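Long-range contacts in putative aminooxidase (Propionibacterium acnes, PDB 2BA9), which isomerises polyunsaturated fatty acids to produce conjugated linoleic acid, carrying a bound flavin-adenine dinucleotide: residues A[34-39]-A[224-229]; A[264-269]-A[391-396]; A[270-275]-A[381-386]. All blocks are in the same frame, centred on the assembly; numbering follows the deposited sequence.

Contact 1 of 3, residues A[34-39]-A[224-229]. With FAD (flavin-adenine dinucleotide), chain D.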
loop_
_atom_site.group_PDB
_atom_site.type_symbol
_atom_site.label_atom_id
_atom_site.label_comp_id
_atom_site.label_asym_id
_atom_site.label_seq_id
_atom_site.Cartn_x
_atom_site.Cartn_y
_atom_site.Cartn_z
ATOM N N THR A 34 -8.768 -9.913 -19.973
ATOM C CA THR A 34 -9.957 -9.248 -19.454
ATOM C C THR A 34 -9.697 -8.926 -17.992
ATOM O O THR A 34 -9.252 -9.800 -17.240
ATOM C CB THR A 34 -11.216 -10.160 -19.558
ATOM O OG1 THR A 34 -11.502 -10.427 -20.938
ATOM C CG2 THR A 34 -12.447 -9.498 -18.928
ATOM N N ILE A 35 -9.945 -7.674 -17.604
ATOM C CA ILE A 35 -9.834 -7.257 -16.211
ATOM C C ILE A 35 -11.216 -7.168 -15.569
ATOM O O ILE A 35 -12.106 -6.475 -16.069
ATOM C CB ILE A 35 -9.131 -5.898 -16.047
ATOM C CG1 ILE A 35 -7.742 -5.900 -16.688
ATOM C CG2 ILE A 35 -9.000 -5.558 -14.552
ATOM C CD1 ILE A 35 -7.217 -4.476 -17.020
ATOM N N LEU A 36 -11.390 -7.856 -14.446
ATOM C CA LEU A 36 -12.692 -7.918 -13.773
ATOM C C LEU A 36 -12.671 -7.179 -12.427
ATOM O O LEU A 36 -11.964 -7.584 -11.491
ATOM C CB LEU A 36 -13.114 -9.374 -13.573
ATOM C CG LEU A 36 -13.218 -10.235 -14.823
ATOM C CD1 LEU A 36 -13.407 -11.691 -14.432
ATOM C CD2 LEU A 36 -14.347 -9.758 -15.716
ATOM N N GLU A 37 -13.463 -6.102 -12.351
ATOM C CA GLU A 37 -13.530 -5.215 -11.190
ATOM C C GLU A 37 -14.900 -5.263 -10.543
ATOM O O GLU A 37 -15.919 -5.125 -11.222
ATOM C CB GLU A 37 -13.230 -3.777 -11.611
ATOM C CG GLU A 37 -13.496 -2.720 -10.565
ATOM C CD GLU A 37 -12.710 -2.896 -9.270
ATOM O OE1 GLU A 37 -11.499 -3.201 -9.299
ATOM O OE2 GLU A 37 -13.310 -2.678 -8.204
ATOM N N ARG A 38 -14.901 -5.416 -9.221
ATOM C CA ARG A 38 -16.114 -5.571 -8.416
ATOM C C ARG A 38 -16.923 -4.269 -8.347
ATOM O O ARG A 38 -18.141 -4.283 -8.482
ATOM C CB ARG A 38 -15.733 -6.047 -7.000
ATOM C CG ARG A 38 -16.911 -6.395 -6.086
ATOM C CD ARG A 38 -16.477 -7.038 -4.742
ATOM N NE ARG A 38 -17.540 -6.871 -3.737
ATOM C CZ ARG A 38 -17.370 -6.812 -2.406
ATOM N NH1 ARG A 38 -16.157 -6.947 -1.861
ATOM N NH2 ARG A 38 -18.429 -6.620 -1.606
ATOM N N THR A 39 -16.241 -3.141 -8.157
ATOM C CA THR A 39 -16.913 -1.851 -7.995
ATOM C C THR A 39 -17.177 -1.198 -9.353
ATOM O O THR A 39 -16.912 -1.798 -10.407
ATOM C CB THR A 39 -16.069 -0.871 -7.155
ATOM O OG1 THR A 39 -14.981 -0.380 -7.950
ATOM C CG2 THR A 39 -15.536 -1.541 -5.870
ATOM N N VAL A 224 -18.675 -6.242 -11.712
ATOM C CA VAL A 224 -18.652 -7.683 -11.894
ATOM C C VAL A 224 -18.599 -8.388 -10.541
ATOM O O VAL A 224 -17.581 -8.359 -9.845
ATOM C CB VAL A 224 -17.481 -8.115 -12.796
ATOM C CG1 VAL A 224 -17.422 -9.645 -12.945
ATOM C CG2 VAL A 224 -17.605 -7.444 -14.173
ATOM N N ASP A 225 -19.719 -9.025 -10.201
ATOM C CA ASP A 225 -19.917 -9.741 -8.945
ATOM C C ASP A 225 -19.607 -11.207 -9.193
ATOM O O ASP A 225 -20.488 -11.975 -9.562
ATOM C CB ASP A 225 -21.384 -9.562 -8.490
ATOM C CG ASP A 225 -21.662 -10.104 -7.084
ATOM O OD1 ASP A 225 -20.770 -10.723 -6.461
ATOM O OD2 ASP A 225 -22.801 -9.903 -6.603
ATOM N N ILE A 226 -18.337 -11.566 -9.019
ATOM C CA ILE A 226 -17.859 -12.939 -9.158
ATOM C C ILE A 226 -18.307 -13.779 -7.966
ATOM O O ILE A 226 -17.916 -13.510 -6.829
ATOM C CB ILE A 226 -16.310 -13.008 -9.209
ATOM C CG1 ILE A 226 -15.762 -12.266 -10.433
ATOM C CG2 ILE A 226 -15.841 -14.463 -9.190
ATOM C CD1 ILE A 226 -14.254 -12.090 -10.419
ATOM N N THR A 227 -19.107 -14.806 -8.237
ATOM C CA THR A 227 -19.644 -15.662 -7.188
ATOM C C THR A 227 -18.914 -16.991 -7.070
ATOM O O THR A 227 -18.975 -17.634 -6.017
ATOM C CB THR A 227 -21.127 -15.920 -7.424
ATOM O OG1 THR A 227 -21.289 -16.601 -8.673
ATOM C CG2 THR A 227 -21.899 -14.592 -7.452
ATOM N N ARG A 228 -18.220 -17.400 -8.134
ATOM C CA ARG A 228 -17.564 -18.700 -8.172
ATOM C C ARG A 228 -16.425 -18.748 -9.199
ATOM O O ARG A 228 -16.589 -18.293 -10.328
ATOM C CB ARG A 228 -18.607 -19.789 -8.486
ATOM C CG ARG A 228 -18.174 -21.214 -8.144
ATOM C CD ARG A 228 -19.378 -22.124 -7.874
ATOM N NE ARG A 228 -20.406 -21.451 -7.060
ATOM C CZ ARG A 228 -21.627 -21.085 -7.486
ATOM N NH1 ARG A 228 -22.048 -21.343 -8.731
ATOM N NH2 ARG A 228 -22.451 -20.464 -6.638
ATOM N N ILE A 229 -15.272 -19.278 -8.786
ATOM C CA ILE A 229 -14.192 -19.643 -9.710
ATOM C C ILE A 229 -13.787 -21.085 -9.434
ATOM O O ILE A 229 -13.460 -21.440 -8.297
ATOM C CB ILE A 229 -12.942 -18.735 -9.589
ATOM C CG1 ILE A 229 -13.290 -17.280 -9.939
ATOM C CG2 ILE A 229 -11.818 -19.256 -10.485
ATOM C CD1 ILE A 229 -12.134 -16.305 -9.805
HETATM P PA FAD D . -6.071 -2.152 -4.437
HETATM O O1A FAD D . -5.569 -0.753 -4.642
HETATM O O2A FAD D . -6.748 -2.446 -3.114
HETATM O O5B FAD D . -7.148 -2.479 -5.576
HETATM C C5B FAD D . -7.702 -3.773 -5.594
HETATM C C4B FAD D . -8.858 -3.829 -6.571
HETATM O O4B FAD D . -9.369 -5.146 -6.597
HETATM C C3B FAD D . -9.986 -2.873 -6.177
HETATM O O3B FAD D . -10.313 -2.042 -7.267
HETATM C C2B FAD D . -11.108 -3.797 -5.767
HETATM O O2B FAD D . -12.401 -3.216 -5.937
HETATM C C1B FAD D . -10.776 -5.062 -6.578
HETATM N N9A FAD D . -11.406 -6.245 -5.964
HETATM C C8A FAD D . -11.296 -6.672 -4.657
HETATM N N7A FAD D . -12.056 -7.792 -4.497
HETATM C C5A FAD D . -12.648 -8.082 -5.689
HETATM C C6A FAD D . -13.537 -9.095 -6.105
HETATM N N6A FAD D . -13.648 -10.236 -5.352
HETATM N N1A FAD D . -13.941 -9.124 -7.436
HETATM C C2A FAD D . -13.537 -8.145 -8.334
HETATM N N3A FAD D . -12.666 -7.151 -7.909
HETATM C C4A FAD D . -12.246 -7.104 -6.614
HETATM N N1 FAD D . 0.749 3.846 -1.951
HETATM C C2 FAD D . 1.915 4.497 -2.299
HETATM O O2 FAD D . 2.630 4.041 -3.190
HETATM N N3 FAD D . 2.288 5.644 -1.625
HETATM C C4 FAD D . 1.484 6.156 -0.628
HETATM O O4 FAD D . 1.840 7.198 -0.055
HETATM C C4X FAD D . 0.295 5.505 -0.283
HETATM N N5 FAD D . -0.525 5.976 0.728
HETATM C C5X FAD D . -1.774 5.435 0.963
HETATM C C6 FAD D . -2.637 6.019 1.889
HETATM C C7 FAD D . -3.908 5.485 2.087
HETATM C C7M FAD D . -4.817 6.150 3.081
HETATM C C8 FAD D . -4.309 4.362 1.369
HETATM C C8M FAD D . -5.664 3.747 1.548
HETATM C C9 FAD D . -3.438 3.783 0.450
HETATM C C9A FAD D . -2.160 4.303 0.242
HETATM N N10 FAD D . -1.254 3.722 -0.665
HETATM C C10 FAD D . -0.071 4.354 -0.973
HETATM C "C1'" FAD D . -1.371 2.285 -1.050
HETATM C "C2'" FAD D . -1.876 2.116 -2.478
HETATM O "O2'" FAD D . -3.023 2.918 -2.738
HETATM C "C3'" FAD D . -2.179 0.640 -2.682
HETATM O "O3'" FAD D . -1.050 -0.136 -2.272
HETATM C "C4'" FAD D . -2.543 0.353 -4.130
HETATM O "O4'" FAD D . -3.813 0.902 -4.460
HETATM C "C5'" FAD D . -2.507 -1.153 -4.347
HETATM O "O5'" FAD D . -3.123 -1.479 -5.560
HETATM P P FAD D . -3.725 -2.967 -5.787
HETATM O O1P FAD D . -4.395 -3.064 -7.145
HETATM O O2P FAD D . -2.608 -3.939 -5.631
HETATM O O3P FAD D . -4.853 -3.175 -4.664
#

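Contact 2 of 3, residues A[264-269]-A[391-396]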
loop_
_atom_site.group_PDB
_atom_site.type_symbol
_atom_site.label_atom_id
_atom_site.label_comp_id
_atom_site.label_asym_id
_atom_site.label_seq_id
_atom_site.Cartn_x
_atom_site.Cartn_y
_atom_site.Cartn_z
ATOM N N ASP A 264 -12.551 -22.867 -5.698
ATOM C CA ASP A 264 -12.179 -24.249 -5.365
ATOM C C ASP A 264 -10.738 -24.265 -4.849
ATOM O O ASP A 264 -9.878 -24.976 -5.369
ATOM C CB ASP A 264 -12.320 -25.164 -6.595
ATOM C CG ASP A 264 -11.488 -24.689 -7.790
ATOM O OD1 ASP A 264 -10.921 -23.584 -7.733
ATOM O OD2 ASP A 264 -11.415 -25.409 -8.803
ATOM N N ALA A 265 -10.474 -23.447 -3.834
ATOM C CA ALA A 265 -9.132 -23.318 -3.271
ATOM C C ALA A 265 -8.594 -24.686 -2.852
ATOM O O ALA A 265 -9.313 -25.488 -2.241
ATOM C CB ALA A 265 -9.147 -22.368 -2.081
ATOM N N ASP A 266 -7.339 -24.962 -3.181
ATOM C CA ASP A 266 -6.747 -26.216 -2.767
ATOM C C ASP A 266 -6.175 -26.139 -1.342
ATOM O O ASP A 266 -6.229 -25.090 -0.683
ATOM C CB ASP A 266 -5.745 -26.739 -3.807
ATOM C CG ASP A 266 -4.471 -25.932 -3.896
ATOM O OD1 ASP A 266 -4.093 -25.235 -2.939
ATOM O OD2 ASP A 266 -3.821 -26.041 -4.949
ATOM N N ASP A 267 -5.666 -27.274 -0.869
ATOM C CA ASP A 267 -5.185 -27.420 0.511
ATOM C C ASP A 267 -4.165 -26.347 0.881
ATOM O O ASP A 267 -4.172 -25.827 2.004
ATOM C CB ASP A 267 -4.558 -28.819 0.716
ATOM C CG ASP A 267 -5.591 -29.910 0.907
ATOM O OD1 ASP A 267 -6.712 -29.593 1.341
ATOM O OD2 ASP A 267 -5.280 -31.108 0.648
ATOM N N ASP A 268 -3.296 -26.019 -0.075
ATOM C CA ASP A 268 -2.215 -25.062 0.136
ATOM C C ASP A 268 -2.726 -23.627 0.145
ATOM O O ASP A 268 -2.255 -22.796 0.924
ATOM C CB ASP A 268 -1.142 -25.227 -0.943
ATOM C CG ASP A 268 -0.282 -26.453 -0.731
ATOM O OD1 ASP A 268 -0.193 -26.959 0.405
ATOM O OD2 ASP A 268 0.325 -26.922 -1.710
ATOM N N GLU A 269 -3.681 -23.346 -0.729
ATOM C CA GLU A 269 -4.282 -22.037 -0.788
ATOM C C GLU A 269 -4.988 -21.742 0.531
ATOM O O GLU A 269 -4.685 -20.734 1.167
ATOM C CB GLU A 269 -5.215 -21.925 -1.996
ATOM C CG GLU A 269 -4.449 -21.871 -3.315
ATOM C CD GLU A 269 -5.347 -21.802 -4.538
ATOM O OE1 GLU A 269 -6.389 -22.502 -4.560
ATOM O OE2 GLU A 269 -4.999 -21.057 -5.481
ATOM N N GLN A 391 3.257 -20.632 -8.021
ATOM C CA GLN A 391 2.906 -19.811 -9.186
ATOM C C GLN A 391 2.593 -20.692 -10.387
ATOM O O GLN A 391 3.231 -21.725 -10.598
ATOM C CB GLN A 391 4.009 -18.801 -9.528
ATOM C CG GLN A 391 4.175 -17.664 -8.503
ATOM C CD GLN A 391 3.096 -16.588 -8.584
ATOM O OE1 GLN A 391 1.973 -16.839 -9.041
ATOM N NE2 GLN A 391 3.433 -15.381 -8.132
ATOM N N GLY A 392 1.566 -20.310 -11.137
ATOM C CA GLY A 392 1.188 -21.041 -12.343
ATOM C C GLY A 392 0.407 -22.324 -12.109
ATOM O O GLY A 392 -0.076 -22.935 -13.070
ATOM N N ARG A 393 0.266 -22.729 -10.844
ATOM C CA ARG A 393 -0.499 -23.934 -10.496
ATOM C C ARG A 393 -1.950 -23.811 -10.921
ATOM O O ARG A 393 -2.665 -22.901 -10.479
ATOM C CB ARG A 393 -0.453 -24.227 -8.996
ATOM C CG ARG A 393 -1.193 -25.519 -8.619
ATOM C CD ARG A 393 -1.314 -25.736 -7.125
ATOM N NE ARG A 393 -0.016 -25.897 -6.473
ATOM C CZ ARG A 393 0.157 -26.243 -5.201
ATOM N NH1 ARG A 393 -0.884 -26.496 -4.415
ATOM N NH2 ARG A 393 1.383 -26.338 -4.710
ATOM N N ARG A 394 -2.378 -24.763 -11.750
ATOM C CA ARG A 394 -3.697 -24.745 -12.376
ATOM C C ARG A 394 -3.967 -23.396 -13.009
ATOM O O ARG A 394 -5.042 -22.812 -12.836
ATOM C CB ARG A 394 -4.785 -25.131 -11.374
ATOM C CG ARG A 394 -4.781 -26.622 -11.052
ATOM C CD ARG A 394 -5.378 -26.886 -9.695
ATOM N NE ARG A 394 -6.834 -26.877 -9.724
ATOM C CZ ARG A 394 -7.615 -26.479 -8.721
ATOM N NH1 ARG A 394 -7.109 -26.018 -7.588
ATOM N NH2 ARG A 394 -8.927 -26.537 -8.856
ATOM N N ASN A 395 -2.952 -22.907 -13.726
ATOM C CA ASN A 395 -3.031 -21.669 -14.499
ATOM C C ASN A 395 -3.453 -20.450 -13.686
ATOM O O ASN A 395 -4.056 -19.516 -14.217
ATOM C CB ASN A 395 -3.970 -21.867 -15.686
ATOM C CG ASN A 395 -3.616 -23.084 -16.500
ATOM O OD1 ASN A 395 -2.445 -23.318 -16.791
ATOM N ND2 ASN A 395 -4.614 -23.867 -16.874
ATOM N N THR A 396 -3.113 -20.475 -12.399
ATOM C CA THR A 396 -3.419 -19.390 -11.487
ATOM C C THR A 396 -2.120 -18.746 -11.056
ATOM O O THR A 396 -1.196 -19.444 -10.629
ATOM C CB THR A 396 -4.137 -19.901 -10.240
ATOM O OG1 THR A 396 -5.305 -20.631 -10.632
ATOM C CG2 THR A 396 -4.530 -18.735 -9.337
HETATM O O HOH W 1 -4.820 -24.665 -7.109
#

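Contact 3 of 3, residues A[270-275]-A[381-386]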
loop_
_atom_site.group_PDB
_atom_site.type_symbol
_atom_site.label_atom_id
_atom_site.label_comp_id
_atom_site.label_asym_id
_atom_site.label_seq_id
_atom_site.Cartn_x
_atom_site.Cartn_y
_atom_site.Cartn_z
ATOM N N ARG A 270 -5.883 -22.628 0.961
ATOM C CA ARG A 270 -6.524 -22.487 2.282
ATOM C C ARG A 270 -5.489 -22.302 3.388
ATOM O O ARG A 270 -5.513 -21.307 4.103
ATOM C CB ARG A 270 -7.431 -23.683 2.610
ATOM C CG ARG A 270 -8.887 -23.458 2.251
ATOM C CD ARG A 270 -9.701 -24.720 2.363
ATOM N NE ARG A 270 -9.421 -25.639 1.258
ATOM C CZ ARG A 270 -8.850 -26.843 1.359
ATOM N NH1 ARG A 270 -8.464 -27.344 2.535
ATOM N NH2 ARG A 270 -8.668 -27.559 0.255
ATOM N N GLU A 271 -4.573 -23.254 3.506
ATOM C CA GLU A 271 -3.563 -23.248 4.578
ATOM C C GLU A 271 -2.717 -21.987 4.635
ATOM O O GLU A 271 -2.492 -21.439 5.710
ATOM C CB GLU A 271 -2.614 -24.445 4.447
ATOM C CG GLU A 271 -1.723 -24.627 5.674
ATOM C CD GLU A 271 -0.654 -25.670 5.480
ATOM O OE1 GLU A 271 -0.707 -26.397 4.459
ATOM O OE2 GLU A 271 0.248 -25.751 6.350
ATOM N N TYR A 272 -2.232 -21.548 3.478
ATOM C CA TYR A 272 -1.323 -20.399 3.424
ATOM C C TYR A 272 -2.035 -19.060 3.325
ATOM O O TYR A 272 -1.659 -18.111 4.016
ATOM C CB TYR A 272 -0.265 -20.595 2.326
ATOM C CG TYR A 272 0.796 -21.558 2.820
ATOM C CD1 TYR A 272 0.548 -22.921 2.872
ATOM C CD2 TYR A 272 2.006 -21.091 3.327
ATOM C CE1 TYR A 272 1.505 -23.810 3.368
ATOM C CE2 TYR A 272 2.956 -21.957 3.827
ATOM C CZ TYR A 272 2.703 -23.315 3.849
ATOM O OH TYR A 272 3.643 -24.183 4.348
ATOM N N PHE A 273 -3.087 -18.975 2.521
ATOM C CA PHE A 273 -3.803 -17.700 2.415
ATOM C C PHE A 273 -4.544 -17.337 3.724
ATOM O O PHE A 273 -4.767 -16.152 4.007
ATOM C CB PHE A 273 -4.734 -17.675 1.199
ATOM C CG PHE A 273 -4.029 -17.896 -0.128
ATOM C CD1 PHE A 273 -2.643 -17.776 -0.257
ATOM C CD2 PHE A 273 -4.763 -18.188 -1.263
ATOM C CE1 PHE A 273 -2.022 -17.981 -1.489
ATOM C CE2 PHE A 273 -4.143 -18.376 -2.492
ATOM C CZ PHE A 273 -2.774 -18.281 -2.603
ATOM N N SER A 274 -4.891 -18.353 4.514
ATOM C CA SER A 274 -5.484 -18.158 5.846
ATOM C C SER A 274 -4.545 -17.495 6.835
ATOM O O SER A 274 -5.002 -17.033 7.876
ATOM C CB SER A 274 -5.920 -19.489 6.471
ATOM O OG SER A 274 -6.942 -20.116 5.724
ATOM N N LYS A 275 -3.240 -17.478 6.546
ATOM C CA LYS A 275 -2.261 -16.848 7.434
ATOM C C LYS A 275 -2.097 -15.344 7.197
ATOM O O LYS A 275 -1.424 -14.659 7.986
ATOM C CB LYS A 275 -0.890 -17.492 7.268
ATOM C CG LYS A 275 -0.818 -18.974 7.593
ATOM C CD LYS A 275 0.531 -19.539 7.150
ATOM C CE LYS A 275 0.591 -21.042 7.233
ATOM N NZ LYS A 275 0.534 -21.524 8.620
ATOM N N ALA A 381 8.992 -19.217 8.427
ATOM C CA ALA A 381 8.596 -20.591 8.146
ATOM C C ALA A 381 8.558 -20.878 6.644
ATOM O O ALA A 381 8.359 -22.020 6.240
ATOM C CB ALA A 381 7.234 -20.895 8.790
ATOM N N GLY A 382 8.727 -19.835 5.829
ATOM C CA GLY A 382 8.907 -19.972 4.386
ATOM C C GLY A 382 7.731 -19.537 3.531
ATOM O O GLY A 382 7.699 -19.844 2.341
ATOM N N TRP A 383 6.786 -18.792 4.113
ATOM C CA TRP A 383 5.527 -18.430 3.432
ATOM C C TRP A 383 5.677 -18.180 1.931
ATOM O O TRP A 383 4.984 -18.795 1.150
ATOM C CB TRP A 383 4.858 -17.208 4.090
ATOM C CG TRP A 383 3.377 -17.103 3.809
ATOM C CD1 TRP A 383 2.352 -17.619 4.573
ATOM C CD2 TRP A 383 2.752 -16.431 2.706
ATOM N NE1 TRP A 383 1.136 -17.313 3.998
ATOM C CE2 TRP A 383 1.353 -16.590 2.854
ATOM C CE3 TRP A 383 3.239 -15.721 1.601
ATOM C CZ2 TRP A 383 0.449 -16.072 1.943
ATOM C CZ3 TRP A 383 2.332 -15.194 0.698
ATOM C CH2 TRP A 383 0.955 -15.372 0.874
ATOM N N TYR A 384 6.607 -17.310 1.546
ATOM C CA TYR A 384 6.767 -16.875 0.140
ATOM C C TYR A 384 7.526 -17.886 -0.740
ATOM O O TYR A 384 7.395 -17.872 -1.962
ATOM C CB TYR A 384 7.452 -15.495 0.073
ATOM C CG TYR A 384 6.598 -14.353 0.555
ATOM C CD1 TYR A 384 5.745 -13.684 -0.317
ATOM C CD2 TYR A 384 6.637 -13.933 1.881
ATOM C CE1 TYR A 384 4.961 -12.639 0.106
ATOM C CE2 TYR A 384 5.831 -12.865 2.326
ATOM C CZ TYR A 384 4.996 -12.228 1.426
ATOM O OH TYR A 384 4.181 -11.179 1.812
ATOM N N GLU A 385 8.326 -18.754 -0.123
ATOM C CA GLU A 385 8.917 -19.866 -0.847
ATOM C C GLU A 385 7.783 -20.765 -1.313
ATOM O O GLU A 385 7.746 -21.191 -2.463
ATOM C CB GLU A 385 9.911 -20.642 0.035
ATOM C CG GLU A 385 11.197 -19.865 0.330
ATOM C CD GLU A 385 12.262 -20.714 0.988
ATOM O OE1 GLU A 385 12.750 -21.643 0.326
ATOM O OE2 GLU A 385 12.625 -20.443 2.156
ATOM N N LYS A 386 6.834 -21.022 -0.415
ATOM C CA LYS A 386 5.656 -21.803 -0.764
ATOM C C LYS A 386 4.806 -21.091 -1.819
ATOM O O LYS A 386 4.565 -21.636 -2.892
ATOM C CB LYS A 386 4.818 -22.098 0.482
ATOM C CG LYS A 386 3.566 -22.915 0.201
ATOM C CD LYS A 386 3.882 -24.377 -0.169
ATOM C CE LYS A 386 2.697 -25.302 0.122
ATOM N NZ LYS A 386 3.039 -26.765 0.176
#

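Contact 1 of 3, residues A[34-39]-A[224-229]
Between E37 and V224 the two backbones are joined by one hydrogen bond, V224 N to E37 O, 3.0 Å long and nearly straight at 168°. The chains come nearest one residue further on, at R38 and V224, where R38 CA directs its hydrogen at V224 O over 3.5 Å. One residue before E37, L36 spreads its two methyls over two partners: CD2 lies 4.1 Å from V224 CG1, and CD1 meets I226 CD1 at the same distance, the latter two side chains crossing at about a right angle. L36 belongs to strand 33-36, an outermost strand of the parallel sheet in a Rossmann-type dinucleotide-binding fold, and the acidic residue just past its end takes the role familiar from that fold. With CG anti to the backbone N (chi1 170°) and a bend at chi2, E37, whose CB points away from 224-229, brings its carboxylate to the adenosine ribose, where OE1 accepts from FAD O3B at 2.6 Å and OE2 from FAD O2B at 2.5 Å. T39 steadies OE2 through OG1 and N, which approach it from opposite faces of the carboxylate plane, while A14 N binds OE1. R38 lays its CB 3.3 Å from C2A of FAD.

Contact 2 of 3, residues A[264-269]-A[391-396]
D268 OD2 is gripped by both terminal nitrogens of R393, NH1 at 3.0 Å and NH2 at 3.2 Å. The guanidinium presents its edge end-on, with this oxygen close to its plane, although the carboxylate plane is turned 54° from it; NH2 uses the anti lone pair of OD2. The same NH1 also donates to D266 OD2 at 3.0 Å, this time from above the carboxylate plane. One nitrogen thus bridges the N-cap aspartate D266 and D268 of the first turn, and the shared positive charge probably eases the repulsion between them. R393 gets there with CG anti to its backbone N (chi1 -177°) and a bend at chi3 that turns the guanidinium edge to the two OD2 atoms.

R394 runs alongside and serves the other end of 264-269. Its NH2 forms a salt bridge with D264 OD2 at 2.7 Å, the two side chains arriving from opposite directions. Its NH1 reaches D266 indirectly: a water accepts from NH1 at 2.7 Å and donates to D266 OD2, so that this oxygen serves R393 and the water together. R231 adds further partners: it pairs with D264 OD1 and E269 OE1, and its carbonyl accepts from R394 NH2.

The other oxygen of D266 works within its own segment. OD1 accepts from E269 N at 2.9 Å, nearly along its C-O axis, while E269 OE1 takes the N-H of D266 in return. This reciprocal pair is a capping box at the N terminus of helix 267-273, and through the D266-D268-R393 salt-bridge network it anchors that helix start to the loop leading into strand 396-398 of the parallel sheet.

Contact 3 of 3, residues A[270-275]-A[381-386]
W383 meets Y272 through its indole just after G382, which joins two helices: with positive phi it ends helix 376-380 in a Schellman motif, and it is also the N-cap of helix 383-389. From W383, NE1 donates to Y272 O at 2.9 Å with an N-H...O angle of 149°; the carbonyl oxygen lies near the indole plane, whereas the nitrogen stands above the plane of the carbonyl. On the opposite face of that carbonyl K275 N makes its own bond to the same oxygen, so Y272 O is held from two sides. The indole is carried there by a chi1 that sets CG anti to the backbone N. Its five-membered ring and the phenol of Y272 meet obliquely, planes 55° apart, with Y272 CD2 above one indole face, 3.7 Å from W383 CD1. K275 CD comes in at the indole edge, and CZ2 of the six-membered ring touches the edge of F273 at CD1, 4.2 Å away.

The first turn of helix 383-389 packs here against the C-terminal part of the helix that holds 270-273. In that turn the CB of Y384 points away from 270-275, and its ring stacks with H133.

K386 returns to the contact one turn after W383. Its aliphatic chain crosses Y272 at about a right angle, placing CG over the ring in a CH-pi contact 3.7 Å from the centroid and just 7° off the normal. Bent at chi2, the chain then brings CE to 3.8 Å from Y272 CE1. On the other face of the phenol, K275 CE sits toward the rim.

Following the chain from the N terminus, contact 1 closes first, bringing 224-229 back to strand 33-36 after an excursion of 184 residues, with far more helix than strand in it. Only then does contact 2 open, so these two stand in series; they nevertheless touch where I229 O probably accepts a hydrogen bond from D264 N. Contact 3 closes when 381-386 returns to 270-275, nested within the loop that 391-396 closes on 264-269. Contact 2 uses the start of helix 267-273 and contact 3 lies further along it; a long, weak ion pair, D268 OD1 to K386 NZ, joins them. Contact 1 ties strand 33-36 to strand 226-230, contact 2 a helix start to the loop before strand 396-398, contact 3 two helices.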